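Local coordinates for packaging enzyme P4 (Pseudomonas phage phi6, PDB 4BLO), which hydrolyses nucleoside triphosphates as a hexameric RecA-like motor of the P-loop NTPase class and probably drives RNA packaging into the viral capsid, at residues L[26-31]-L[95-100]; L[42-47]-L[64-69]; L[105-110]-L[219-224]; L[143-148]-L[156-161]. All coordinates share one frame; numbering follows the deposited sequence.

Interaction 1. Residues L[26-31]-L[95-100]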
loop_
_atom_site.group_PDB
_atom_site.type_symbol
_atom_site.label_atom_id
_atom_site.label_comp_id
_atom_site.label_asym_id
_atom_site.label_seq_id
_atom_site.Cartn_x
_atom_site.Cartn_y
_atom_site.Cartn_z
ATOM N N SER L 26 12.511 -8.292 -25.722
ATOM C CA SER L 26 12.497 -8.158 -24.274
ATOM C C SER L 26 11.066 -8.273 -23.760
ATOM O O SER L 26 10.131 -8.448 -24.542
ATOM C CB SER L 26 13.112 -6.828 -23.849
ATOM O OG SER L 26 14.492 -6.765 -24.176
ATOM N N LEU L 27 10.900 -8.201 -22.442
ATOM C CA LEU L 27 9.601 -8.237 -21.784
ATOM C C LEU L 27 9.676 -7.410 -20.526
ATOM O O LEU L 27 10.751 -7.249 -19.953
ATOM C CB LEU L 27 9.130 -9.665 -21.494
ATOM C CG LEU L 27 7.618 -9.827 -21.357
ATOM C CD1 LEU L 27 6.947 -9.925 -22.708
ATOM C CD2 LEU L 27 7.280 -11.022 -20.521
ATOM N N GLN L 28 8.602 -6.741 -20.145
ATOM C CA GLN L 28 8.523 -5.911 -18.962
ATOM C C GLN L 28 7.153 -6.066 -18.323
ATOM O O GLN L 28 6.148 -6.200 -19.038
ATOM C CB GLN L 28 8.801 -4.448 -19.304
ATOM C CG GLN L 28 9.129 -3.578 -18.088
ATOM C CD GLN L 28 8.893 -2.109 -18.330
ATOM O OE1 GLN L 28 8.247 -1.695 -19.292
ATOM N NE2 GLN L 28 9.410 -1.286 -17.456
ATOM N N VAL L 29 7.135 -6.063 -16.994
ATOM C CA VAL L 29 5.911 -5.971 -16.215
ATOM C C VAL L 29 5.385 -4.896 -15.254
ATOM O O VAL L 29 4.366 -4.262 -15.527
ATOM C CB VAL L 29 5.758 -7.162 -15.247
ATOM C CG1 VAL L 29 4.336 -7.233 -14.714
ATOM C CG2 VAL L 29 6.141 -8.460 -15.941
ATOM N N LEU L 30 6.080 -4.692 -14.136
ATOM C CA LEU L 30 6.149 -3.488 -13.311
ATOM C C LEU L 30 7.578 -3.079 -12.939
ATOM O O LEU L 30 7.778 -2.111 -12.206
ATOM C CB LEU L 30 5.311 -3.665 -12.041
ATOM C CG LEU L 30 3.793 -3.631 -12.221
ATOM C CD1 LEU L 30 3.092 -3.569 -10.872
ATOM C CD2 LEU L 30 3.381 -2.458 -13.097
ATOM N N GLY L 31 8.565 -3.819 -13.436
ATOM C CA GLY L 31 9.948 -3.602 -13.055
ATOM C C GLY L 31 10.721 -3.027 -14.219
ATOM O O GLY L 31 10.265 -2.069 -14.858
ATOM N N THR L 95 13.087 3.178 -14.960
ATOM C CA THR L 95 13.046 1.858 -15.585
ATOM C C THR L 95 12.750 1.975 -17.077
ATOM O O THR L 95 13.115 1.090 -17.844
ATOM C CB THR L 95 12.001 0.921 -14.898
ATOM O OG1 THR L 95 10.664 1.407 -15.064
ATOM C CG2 THR L 95 12.306 0.663 -13.443
ATOM N N GLY L 96 12.061 3.037 -17.471
ATOM C CA GLY L 96 11.640 3.206 -18.853
ATOM C C GLY L 96 10.466 2.293 -19.121
ATOM O O GLY L 96 9.967 1.644 -18.194
ATOM N N ILE L 97 10.010 2.226 -20.370
ATOM C CA ILE L 97 8.865 1.379 -20.692
ATOM C C ILE L 97 9.168 0.592 -21.951
ATOM O O ILE L 97 9.661 1.168 -22.919
ATOM C CB ILE L 97 7.553 2.215 -20.815
ATOM C CG1 ILE L 97 7.169 2.843 -19.460
ATOM C CG2 ILE L 97 6.378 1.396 -21.370
ATOM C CD1 ILE L 97 6.901 4.218 -19.568
ATOM N N TYR L 98 8.881 -0.724 -21.936
ATOM C CA TYR L 98 9.102 -1.571 -23.099
ATOM C C TYR L 98 7.846 -2.342 -23.482
ATOM O O TYR L 98 7.199 -2.959 -22.628
ATOM C CB TYR L 98 10.270 -2.553 -22.882
ATOM C CG TYR L 98 10.580 -3.414 -24.090
ATOM C CD1 TYR L 98 9.861 -4.578 -24.347
ATOM C CD2 TYR L 98 11.596 -3.070 -24.974
ATOM C CE1 TYR L 98 10.112 -5.354 -25.481
ATOM C CE2 TYR L 98 11.882 -3.858 -26.091
ATOM C CZ TYR L 98 11.129 -4.993 -26.348
ATOM O OH TYR L 98 11.390 -5.777 -27.448
ATOM N N SER L 99 7.545 -2.342 -24.780
ATOM C CA SER L 99 6.490 -3.133 -25.387
ATOM C C SER L 99 7.083 -3.840 -26.576
ATOM O O SER L 99 7.909 -3.250 -27.287
ATOM C CB SER L 99 5.290 -2.282 -25.775
ATOM O OG SER L 99 4.532 -2.077 -24.601
ATOM N N VAL L 100 6.738 -5.116 -26.772
ATOM C CA VAL L 100 7.356 -5.811 -27.880
ATOM C C VAL L 100 6.810 -5.180 -29.197
ATOM O O VAL L 100 5.607 -4.886 -29.299
ATOM C CB VAL L 100 7.296 -7.369 -27.797
ATOM C CG1 VAL L 100 7.380 -7.855 -26.352
ATOM C CG2 VAL L 100 6.082 -7.951 -28.492
#
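Gln28 reaches across to the backbone of residues 96-98 with both ends of its side-chain amide. Gln28 OE1 accepts Tyr98 N at 2.9 Å in a fairly straight bond (163° at the hydrogen), the donor standing well above the carbonyl plane, while Gln28 NE2 gives a hydrogen to Gly96 O at 3.1 Å. The same NE2 of Gln28 also donates to Gly31 O of its own segment, 2.8 Å away and nearly in the amide plane, so three bonds fix how the amide is turned. With CG anti to the backbone N (chi1 -164°) and the chain extended beyond it, the amide spans the gap between the two backbones. Gly96 O is shared, since Thr95 OG1 donates to it as well.

Two residues earlier in the chain, Ser26 lies on the ring of Tyr98: Ser26 CB sits over the face, 3.7 Å from the centroid, a CH-pi contact, and Ser26 N makes a weak bond to Tyr98 OH. Val100 CG1 packs against Leu27 CD1 at 4.2 Å. Behind this pair stands helix 208-222, with Leu212 touching Leu27 and Leu219 touching Val100. Neighbouring subunits close in as well: Arg195 of a second subunit binds Gln28 O, and Leu93 of a third packs on Leu27. A side-chain amide thus does the work of backbone pairing here, satisfying backbone N-H and C=O groups where the two segments form no strand pair with each other.

Interaction 2. Residues L[42-47]-L[64-69]; sequences KTYIAA and IRPSVL
Tyr44 OH donates to Ile64 O over 2.6 Å, the one hydrogen bond between the two segments. The acceptor lies at the ring edge, in its plane, and the hydroxyl approaches within the carbonyl plane at a C=O...O angle of 157°. Because CG is anti to the backbone N (chi1 178°), the phenol leaves helix 38-54 at its flank and carries the hydroxyl to the turn that precedes helix 66-69.

The remainder of the contact is apolar. Tyr44 CE1 meets Leu69 CD1 at 3.8 Å and Pro66 CG at 4.0 Å, both approaching the ring obliquely. One helical turn on from Tyr44, the methyl of Ala47 faces Leu69, CB to CB 4.1 Å; the small side chain lets the backbones come to 6.3 Å between the CA atoms of Ala47 and Leu69. This is helix-to-helix packing between the long helix 38-54 and the single turn 66-69, whose N-cap position is held by Arg65 and whose first residue is Pro66. Within that turn Arg65 O accepts from both Val68 N and Leu69 N. Helix 167-179 of the ATPase core lies alongside: Ile172 and Val173 touch Tyr44, Val173 also touches Pro66, and Leu177 touches Ile64. The side chain of Arg65 packs on Val162 and His163 of strand 161-163 and on Gly102 of a neighbouring subunit.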
loop_
_atom_site.group_PDB
_atom_site.type_symbol
_atom_site.label_atom_id
_atom_site.label_comp_id
_atom_site.label_asym_id
_atom_site.label_seq_id
_atom_site.Cartn_x
_atom_site.Cartn_y
_atom_site.Cartn_z
ATOM N N LYS L 42 16.223 -21.799 -29.638
ATOM C CA LYS L 42 16.871 -22.502 -30.758
ATOM C C LYS L 42 17.391 -23.875 -30.304
ATOM O O LYS L 42 17.148 -24.878 -30.976
ATOM C CB LYS L 42 18.025 -21.672 -31.350
ATOM C CG LYS L 42 17.609 -20.387 -32.064
ATOM C CD LYS L 42 18.716 -19.824 -32.968
ATOM C CE LYS L 42 19.885 -19.225 -32.213
ATOM N NZ LYS L 42 20.917 -18.696 -33.139
ATOM N N THR L 43 18.064 -23.906 -29.135
ATOM C CA THR L 43 18.629 -25.104 -28.512
ATOM C C THR L 43 17.514 -26.116 -28.221
ATOM O O THR L 43 17.703 -27.313 -28.453
ATOM C CB THR L 43 19.415 -24.725 -27.241
ATOM O OG1 THR L 43 20.286 -23.624 -27.533
ATOM C CG2 THR L 43 20.233 -25.888 -26.696
ATOM N N TYR L 44 16.347 -25.623 -27.748
ATOM C CA TYR L 44 15.170 -26.446 -27.462
ATOM C C TYR L 44 14.653 -27.087 -28.752
ATOM O O TYR L 44 14.431 -28.293 -28.756
ATOM C CB TYR L 44 14.068 -25.617 -26.780
ATOM C CG TYR L 44 12.795 -26.389 -26.503
ATOM C CD1 TYR L 44 12.716 -27.285 -25.439
ATOM C CD2 TYR L 44 11.649 -26.180 -27.267
ATOM C CE1 TYR L 44 11.545 -27.999 -25.179
ATOM C CE2 TYR L 44 10.468 -26.882 -27.011
ATOM C CZ TYR L 44 10.421 -27.794 -25.967
ATOM O OH TYR L 44 9.259 -28.484 -25.701
ATOM N N ILE L 45 14.501 -26.293 -29.846
ATOM C CA ILE L 45 14.024 -26.769 -31.155
ATOM C C ILE L 45 14.927 -27.923 -31.641
ATOM O O ILE L 45 14.408 -28.990 -31.980
ATOM C CB ILE L 45 13.918 -25.614 -32.199
ATOM C CG1 ILE L 45 12.799 -24.621 -31.811
ATOM C CG2 ILE L 45 13.692 -26.160 -33.626
ATOM C CD1 ILE L 45 12.921 -23.226 -32.416
ATOM N N ALA L 46 16.267 -27.723 -31.604
ATOM C CA ALA L 46 17.279 -28.715 -31.993
ATOM C C ALA L 46 17.146 -30.027 -31.188
ATOM O O ALA L 46 17.229 -31.109 -31.766
ATOM C CB ALA L 46 18.669 -28.131 -31.813
ATOM N N ALA L 47 16.902 -29.919 -29.870
ATOM C CA ALA L 47 16.732 -31.053 -28.965
ATOM C C ALA L 47 15.451 -31.843 -29.282
ATOM O O ALA L 47 15.480 -33.081 -29.238
ATOM C CB ALA L 47 16.709 -30.574 -27.520
ATOM N N ILE L 64 9.369 -34.070 -24.122
ATOM C CA ILE L 64 9.739 -32.771 -24.700
ATOM C C ILE L 64 9.645 -31.624 -23.675
ATOM O O ILE L 64 9.683 -30.462 -24.084
ATOM C CB ILE L 64 8.957 -32.440 -26.000
ATOM C CG1 ILE L 64 7.419 -32.387 -25.773
ATOM C CG2 ILE L 64 9.352 -33.409 -27.104
ATOM C CD1 ILE L 64 6.645 -31.602 -26.772
ATOM N N ARG L 65 9.567 -31.920 -22.363
ATOM C CA ARG L 65 9.519 -30.845 -21.368
ATOM C C ARG L 65 10.939 -30.204 -21.268
ATOM O O ARG L 65 11.935 -30.930 -21.385
ATOM C CB ARG L 65 8.939 -31.323 -20.019
ATOM C CG ARG L 65 9.871 -32.136 -19.145
ATOM C CD ARG L 65 9.186 -33.338 -18.544
ATOM N NE ARG L 65 8.149 -32.997 -17.570
ATOM C CZ ARG L 65 7.741 -33.826 -16.615
ATOM N NH1 ARG L 65 8.282 -35.035 -16.499
ATOM N NH2 ARG L 65 6.799 -33.448 -15.757
ATOM N N PRO L 66 11.053 -28.850 -21.191
ATOM C CA PRO L 66 12.387 -28.211 -21.236
ATOM C C PRO L 66 13.349 -28.633 -20.133
ATOM O O PRO L 66 14.548 -28.713 -20.398
ATOM C CB PRO L 66 12.073 -26.720 -21.111
ATOM C CG PRO L 66 10.679 -26.587 -21.558
ATOM C CD PRO L 66 9.983 -27.833 -21.128
ATOM N N SER L 67 12.827 -28.917 -18.909
ATOM C CA SER L 67 13.617 -29.342 -17.739
ATOM C C SER L 67 14.397 -30.649 -18.002
ATOM O O SER L 67 15.445 -30.866 -17.394
ATOM C CB SER L 67 12.713 -29.513 -16.521
ATOM O OG SER L 67 11.716 -30.494 -16.739
ATOM N N VAL L 68 13.887 -31.485 -18.926
ATOM C CA VAL L 68 14.456 -32.768 -19.315
ATOM C C VAL L 68 15.444 -32.584 -20.491
ATOM O O VAL L 68 16.524 -33.195 -20.476
ATOM C CB VAL L 68 13.296 -33.762 -19.637
ATOM C CG1 VAL L 68 13.672 -34.794 -20.695
ATOM C CG2 VAL L 68 12.796 -34.444 -18.368
ATOM N N LEU L 69 15.079 -31.738 -21.489
ATOM C CA LEU L 69 15.877 -31.523 -22.705
ATOM C C LEU L 69 17.023 -30.514 -22.541
ATOM O O LEU L 69 18.058 -30.693 -23.186
ATOM C CB LEU L 69 14.993 -31.087 -23.885
ATOM C CG LEU L 69 13.891 -32.056 -24.340
ATOM C CD1 LEU L 69 13.059 -31.437 -25.405
ATOM C CD2 LEU L 69 14.457 -33.369 -24.869
#

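Interaction 3. Residues L[105-110]-L[219-224]; sequences RKPVTH and LFTQYD
Helix 208-222 ends beside the chain that leads into the small antiparallel hairpin of strands 109-110 and 117-118, and residues 105-110 pack across that C-terminal end. Asp224, just past the helix with positive phi, is the centre of the contact. Arg105 NH2 donates to Asp224 OD1 at 2.9 Å, a straight salt-bridge bond (167° at the hydrogen) that meets the oxygen on its syn side. The carboxylate oxygen lies in the guanidinium plane, at the edge, although the two flat groups are turned 76° against each other. The arginine chain is extended from CG to NE, which brings the guanidinium over to the aspartate. OD2 has its own salt bridge, to Arg12 of helix 7-22, so two arginines share the carboxylate and would be expected to stabilise its negative charge.

Val108 crosses Asp224 at about a right angle, its CB 3.6 Å from OD1 and its CG2 also against the carboxylate. Pro107 and Thr221 lie alongside each other with their side chains directed alike, CB of the proline 3.7 Å from CG2 of the threonine. The polar branch of Thr221 is occupied otherwise, OG1 bonding to Ser119 O. Further on, the imidazole of His110 turns an edge to the end of the other segment: His110 NE2, hydrogen-bonded to Ser119 OG, lies 3.1 Å from Asp224 O, which is in the ring plane.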
loop_
_atom_site.group_PDB
_atom_site.type_symbol
_atom_site.label_atom_id
_atom_site.label_comp_id
_atom_site.label_asym_id
_atom_site.label_seq_id
_atom_site.Cartn_x
_atom_site.Cartn_y
_atom_site.Cartn_z
ATOM N N ARG L 105 5.437 -6.339 -41.752
ATOM C CA ARG L 105 4.901 -7.202 -42.804
ATOM C C ARG L 105 3.540 -7.774 -42.373
ATOM O O ARG L 105 3.131 -7.592 -41.226
ATOM C CB ARG L 105 5.896 -8.342 -43.133
ATOM C CG ARG L 105 6.292 -9.199 -41.932
ATOM C CD ARG L 105 7.120 -10.398 -42.315
ATOM N NE ARG L 105 7.368 -11.269 -41.165
ATOM C CZ ARG L 105 6.555 -12.245 -40.766
ATOM N NH1 ARG L 105 5.412 -12.473 -41.408
ATOM N NH2 ARG L 105 6.863 -12.982 -39.704
ATOM N N LYS L 106 2.839 -8.453 -43.294
ATOM C CA LYS L 106 1.565 -9.118 -43.010
ATOM C C LYS L 106 1.870 -10.373 -42.154
ATOM O O LYS L 106 2.816 -11.103 -42.489
ATOM C CB LYS L 106 0.846 -9.480 -44.336
ATOM C CG LYS L 106 -0.573 -10.026 -44.153
ATOM C CD LYS L 106 -1.483 -9.636 -45.307
ATOM C CE LYS L 106 -2.945 -9.695 -44.920
ATOM N NZ LYS L 106 -3.809 -8.953 -45.880
ATOM N N PRO L 107 1.161 -10.619 -41.027
ATOM C CA PRO L 107 1.481 -11.817 -40.215
ATOM C C PRO L 107 1.035 -13.131 -40.875
ATOM O O PRO L 107 0.038 -13.123 -41.595
ATOM C CB PRO L 107 0.732 -11.589 -38.898
ATOM C CG PRO L 107 -0.116 -10.404 -39.094
ATOM C CD PRO L 107 0.018 -9.869 -40.472
ATOM N N VAL L 108 1.776 -14.249 -40.622
ATOM C CA VAL L 108 1.504 -15.606 -41.125
ATOM C C VAL L 108 0.139 -16.073 -40.587
ATOM O O VAL L 108 -0.103 -16.037 -39.376
ATOM C CB VAL L 108 2.654 -16.604 -40.776
ATOM C CG1 VAL L 108 2.151 -18.037 -40.629
ATOM C CG2 VAL L 108 3.776 -16.539 -41.804
ATOM N N THR L 109 -0.754 -16.462 -41.491
ATOM C CA THR L 109 -2.093 -16.899 -41.123
ATOM C C THR L 109 -2.069 -18.385 -40.690
ATOM O O THR L 109 -1.091 -19.080 -40.977
ATOM C CB THR L 109 -3.106 -16.600 -42.248
ATOM O OG1 THR L 109 -2.581 -16.979 -43.526
ATOM C CG2 THR L 109 -3.527 -15.147 -42.270
ATOM N N HIS L 110 -3.113 -18.836 -39.941
ATOM C CA HIS L 110 -3.282 -20.194 -39.404
ATOM C C HIS L 110 -4.743 -20.671 -39.570
ATOM O O HIS L 110 -5.646 -19.858 -39.801
ATOM C CB HIS L 110 -2.882 -20.229 -37.907
ATOM C CG HIS L 110 -1.447 -19.904 -37.632
ATOM N ND1 HIS L 110 -0.518 -20.896 -37.383
ATOM C CD2 HIS L 110 -0.830 -18.702 -37.546
ATOM C CE1 HIS L 110 0.630 -20.274 -37.172
ATOM N NE2 HIS L 110 0.496 -18.954 -37.266
ATOM N N LEU L 219 4.756 -11.091 -29.477
ATOM C CA LEU L 219 5.884 -12.018 -29.399
ATOM C C LEU L 219 5.585 -13.245 -30.285
ATOM O O LEU L 219 6.448 -13.690 -31.037
ATOM C CB LEU L 219 6.089 -12.419 -27.924
ATOM C CG LEU L 219 7.509 -12.514 -27.352
ATOM C CD1 LEU L 219 8.330 -11.273 -27.615
ATOM C CD2 LEU L 219 7.462 -12.764 -25.867
ATOM N N PHE L 220 4.333 -13.732 -30.260
ATOM C CA PHE L 220 3.896 -14.861 -31.086
ATOM C C PHE L 220 3.672 -14.431 -32.534
ATOM O O PHE L 220 3.926 -15.234 -33.433
ATOM C CB PHE L 220 2.629 -15.511 -30.520
ATOM C CG PHE L 220 2.796 -16.142 -29.155
ATOM C CD1 PHE L 220 4.002 -16.719 -28.777
ATOM C CD2 PHE L 220 1.731 -16.201 -28.266
ATOM C CE1 PHE L 220 4.151 -17.311 -27.519
ATOM C CE2 PHE L 220 1.876 -16.808 -27.014
ATOM C CZ PHE L 220 3.085 -17.358 -26.647
ATOM N N THR L 221 3.215 -13.176 -32.772
ATOM C CA THR L 221 2.989 -12.647 -34.126
ATOM C C THR L 221 4.323 -12.551 -34.875
ATOM O O THR L 221 4.394 -12.906 -36.049
ATOM C CB THR L 221 2.274 -11.287 -34.076
ATOM O OG1 THR L 221 1.112 -11.393 -33.245
ATOM C CG2 THR L 221 1.889 -10.771 -35.461
ATOM N N GLN L 222 5.379 -12.112 -34.176
ATOM C CA GLN L 222 6.726 -11.970 -34.711
ATOM C C GLN L 222 7.375 -13.333 -35.039
ATOM O O GLN L 222 8.180 -13.400 -35.976
ATOM C CB GLN L 222 7.593 -11.224 -33.700
ATOM C CG GLN L 222 8.585 -10.299 -34.364
ATOM C CD GLN L 222 9.025 -9.213 -33.418
ATOM O OE1 GLN L 222 9.721 -9.480 -32.430
ATOM N NE2 GLN L 222 8.641 -7.965 -33.711
ATOM N N TYR L 223 7.031 -14.403 -34.274
ATOM C CA TYR L 223 7.611 -15.740 -34.450
ATOM C C TYR L 223 6.627 -16.746 -35.109
ATOM O O TYR L 223 6.857 -17.954 -35.061
ATOM C CB TYR L 223 8.146 -16.269 -33.106
ATOM C CG TYR L 223 9.224 -15.382 -32.518
ATOM C CD1 TYR L 223 10.342 -15.028 -33.259
ATOM C CD2 TYR L 223 9.132 -14.910 -31.215
ATOM C CE1 TYR L 223 11.325 -14.195 -32.730
ATOM C CE2 TYR L 223 10.119 -14.087 -30.670
ATOM C CZ TYR L 223 11.221 -13.744 -31.425
ATOM O OH TYR L 223 12.204 -12.943 -30.884
ATOM N N ASP L 224 5.573 -16.226 -35.777
ATOM C CA ASP L 224 4.541 -16.948 -36.536
ATOM C C ASP L 224 3.850 -18.068 -35.735
ATOM O O ASP L 224 3.491 -19.108 -36.308
ATOM C CB ASP L 224 5.116 -17.519 -37.846
ATOM C CG ASP L 224 5.820 -16.535 -38.759
ATOM O OD1 ASP L 224 5.421 -15.339 -38.775
ATOM O OD2 ASP L 224 6.720 -16.971 -39.513
#

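Interaction 4. Residues L[143-148]-L[156-161]; sequences DVLIRW and DELDTA
The guanidinium of Arg147 and the carboxylate of Asp156 meet with their planes turned 63° against each other, the two side chains nearly perpendicular. Arg147 NH1 meets Asp156 OD2 at 2.8 Å in a salt bridge whose hydrogen bond is weak, bent to 120° at the hydrogen. The arginine chain bends twice, at chi2 and chi3, folding against the aspartate so that CD also lies alongside the carboxylate. Both groups have further partners: His163 NE2 binds Asp156 OD1, Glu153 N binds OD2, Val151 O takes NH1, and Glu153, a residue of the ADP pocket, forms a salt bridge with NH2. The arginine side chain is about 5 Å from the bound calcium ion and about 7 Å from ADP, which places this charged cluster beside the nucleotide site.

At the other end the segments meet where strand 161-163 begins to pair with strand 144-147 in parallel. Strand 161-163 is outermost within this chain in the parallel part of the RecA-like core sheet, and the pairing starts where Leu145 N donates to Thr160 O at 3.0 Å. Ala161 CA adds a C-H...O contact to Leu145 O at 3.1 Å. The two side chains of this bridge, Leu145 and Ala161, lie on one face of the sheet. A type I turn from Leu158 to Ala161 brings the chain into register; Leu158 CD2 touches Leu145 CD2 at 4.4 Å, both side chains also resting on Asn137 of helix 132-140. Thr160 CG2 packs against Asp143 O, 3.4 Å away.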
loop_
_atom_site.group_PDB
_atom_site.type_symbol
_atom_site.label_atom_id
_atom_site.label_comp_id
_atom_site.label_asym_id
_atom_site.label_seq_id
_atom_site.Cartn_x
_atom_site.Cartn_y
_atom_site.Cartn_z
ATOM N N ASP L 143 -2.423 -29.404 -30.566
ATOM C CA ASP L 143 -1.359 -30.362 -30.864
ATOM C C ASP L 143 -0.486 -30.595 -29.623
ATOM O O ASP L 143 -0.140 -31.734 -29.325
ATOM C CB ASP L 143 -0.483 -29.923 -32.059
ATOM C CG ASP L 143 -1.220 -29.618 -33.350
ATOM O OD1 ASP L 143 -2.355 -30.107 -33.523
ATOM O OD2 ASP L 143 -0.653 -28.892 -34.196
ATOM N N VAL L 144 -0.130 -29.512 -28.920
ATOM C CA VAL L 144 0.681 -29.539 -27.702
ATOM C C VAL L 144 -0.125 -28.857 -26.578
ATOM O O VAL L 144 -0.569 -27.724 -26.742
ATOM C CB VAL L 144 2.074 -28.872 -27.945
ATOM C CG1 VAL L 144 2.895 -28.817 -26.661
ATOM C CG2 VAL L 144 2.857 -29.602 -29.041
ATOM N N LEU L 145 -0.316 -29.548 -25.456
ATOM C CA LEU L 145 -1.043 -29.014 -24.309
ATOM C C LEU L 145 -0.086 -28.768 -23.142
ATOM O O LEU L 145 0.354 -29.720 -22.491
ATOM C CB LEU L 145 -2.212 -29.946 -23.892
ATOM C CG LEU L 145 -2.944 -29.636 -22.561
ATOM C CD1 LEU L 145 -3.794 -28.375 -22.642
ATOM C CD2 LEU L 145 -3.782 -30.813 -22.127
ATOM N N ILE L 146 0.246 -27.479 -22.897
ATOM C CA ILE L 146 1.104 -27.068 -21.791
ATOM C C ILE L 146 0.231 -26.997 -20.565
ATOM O O ILE L 146 -0.797 -26.309 -20.571
ATOM C CB ILE L 146 1.855 -25.736 -22.053
ATOM C CG1 ILE L 146 2.785 -25.830 -23.290
ATOM C CG2 ILE L 146 2.612 -25.251 -20.781
ATOM C CD1 ILE L 146 3.270 -24.501 -23.757
ATOM N N ARG L 147 0.618 -27.752 -19.524
ATOM C CA ARG L 147 -0.123 -27.773 -18.271
ATOM C C ARG L 147 0.700 -27.071 -17.196
ATOM O O ARG L 147 1.856 -27.438 -16.937
ATOM C CB ARG L 147 -0.541 -29.184 -17.898
ATOM C CG ARG L 147 -1.795 -29.605 -18.635
ATOM C CD ARG L 147 -2.798 -30.224 -17.666
ATOM N NE ARG L 147 -4.008 -29.418 -17.475
ATOM C CZ ARG L 147 -4.843 -29.530 -16.439
ATOM N NH1 ARG L 147 -4.583 -30.378 -15.453
ATOM N NH2 ARG L 147 -5.920 -28.762 -16.362
ATOM N N TRP L 148 0.121 -25.997 -16.635
ATOM C CA TRP L 148 0.797 -25.152 -15.657
ATOM C C TRP L 148 -0.195 -24.693 -14.573
ATOM O O TRP L 148 -1.288 -24.226 -14.896
ATOM C CB TRP L 148 1.408 -23.962 -16.420
ATOM C CG TRP L 148 2.437 -23.150 -15.703
ATOM C CD1 TRP L 148 3.417 -23.601 -14.862
ATOM C CD2 TRP L 148 2.674 -21.744 -15.878
ATOM N NE1 TRP L 148 4.199 -22.547 -14.443
ATOM C CE2 TRP L 148 3.771 -21.398 -15.058
ATOM C CE3 TRP L 148 2.036 -20.730 -16.622
ATOM C CZ2 TRP L 148 4.255 -20.088 -14.970
ATOM C CZ3 TRP L 148 2.508 -19.430 -16.518
ATOM C CH2 TRP L 148 3.593 -19.116 -15.689
ATOM N N ASP L 156 -3.931 -34.504 -17.792
ATOM C CA ASP L 156 -2.538 -34.739 -17.412
ATOM C C ASP L 156 -2.023 -36.105 -17.895
ATOM O O ASP L 156 -0.812 -36.265 -18.073
ATOM C CB ASP L 156 -2.376 -34.607 -15.898
ATOM C CG ASP L 156 -2.685 -33.205 -15.412
ATOM O OD1 ASP L 156 -1.804 -32.318 -15.542
ATOM O OD2 ASP L 156 -3.821 -32.987 -14.925
ATOM N N GLU L 157 -2.940 -37.071 -18.138
ATOM C CA GLU L 157 -2.599 -38.423 -18.597
ATOM C C GLU L 157 -2.405 -38.495 -20.119
ATOM O O GLU L 157 -1.940 -39.525 -20.621
ATOM C CB GLU L 157 -3.662 -39.427 -18.152
ATOM C CG GLU L 157 -3.498 -39.864 -16.706
ATOM C CD GLU L 157 -4.646 -40.695 -16.174
ATOM O OE1 GLU L 157 -4.913 -41.775 -16.749
ATOM O OE2 GLU L 157 -5.261 -40.280 -15.166
ATOM N N LEU L 158 -2.736 -37.400 -20.837
ATOM C CA LEU L 158 -2.609 -37.255 -22.288
ATOM C C LEU L 158 -1.139 -37.165 -22.710
ATOM O O LEU L 158 -0.339 -36.552 -22.001
ATOM C CB LEU L 158 -3.347 -35.975 -22.725
ATOM C CG LEU L 158 -4.794 -36.057 -23.230
ATOM C CD1 LEU L 158 -5.727 -36.628 -22.194
ATOM C CD2 LEU L 158 -5.302 -34.665 -23.564
ATOM N N ASP L 159 -0.791 -37.769 -23.871
ATOM C CA ASP L 159 0.568 -37.753 -24.443
ATOM C C ASP L 159 0.900 -36.403 -25.082
ATOM O O ASP L 159 2.033 -36.203 -25.535
ATOM C CB ASP L 159 0.744 -38.861 -25.503
ATOM C CG ASP L 159 0.831 -40.276 -24.992
ATOM O OD1 ASP L 159 0.896 -40.466 -23.739
ATOM O OD2 ASP L 159 0.882 -41.205 -25.839
ATOM N N THR L 160 -0.108 -35.511 -25.199
ATOM C CA THR L 160 0.045 -34.158 -25.746
ATOM C C THR L 160 0.460 -33.210 -24.617
ATOM O O THR L 160 0.996 -32.144 -24.893
ATOM C CB THR L 160 -1.257 -33.664 -26.440
ATOM O OG1 THR L 160 -2.362 -33.763 -25.541
ATOM C CG2 THR L 160 -1.573 -34.403 -27.723
ATOM N N ALA L 161 0.195 -33.605 -23.346
ATOM C CA ALA L 161 0.472 -32.825 -22.139
ATOM C C ALA L 161 1.970 -32.712 -21.836
ATOM O O ALA L 161 2.685 -33.718 -21.783
ATOM C CB ALA L 161 -0.262 -33.414 -20.939
#

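In the fold
From the N terminus, residues 26-31 wait for residues 95-100, so interaction 1 closes a long loop, and interaction 2, joining helix 38-54 to helix 66-69, is nested within it. Interaction 3 opens only afterwards, at residues 105-110, and closes on the end of helix 208-222; the short loop of interaction 4, between strands 144-147 and 161-163, is nested within that one. Interactions 1 and 3 touch through Val100 and Leu27 against Leu219 on helix 208-222. Interactions 2 and 4 come within about 5 Å at their nearest atoms without touching, while interactions 1 and 4 lie on opposite sides of the chain's centre, and both reach a third subunit.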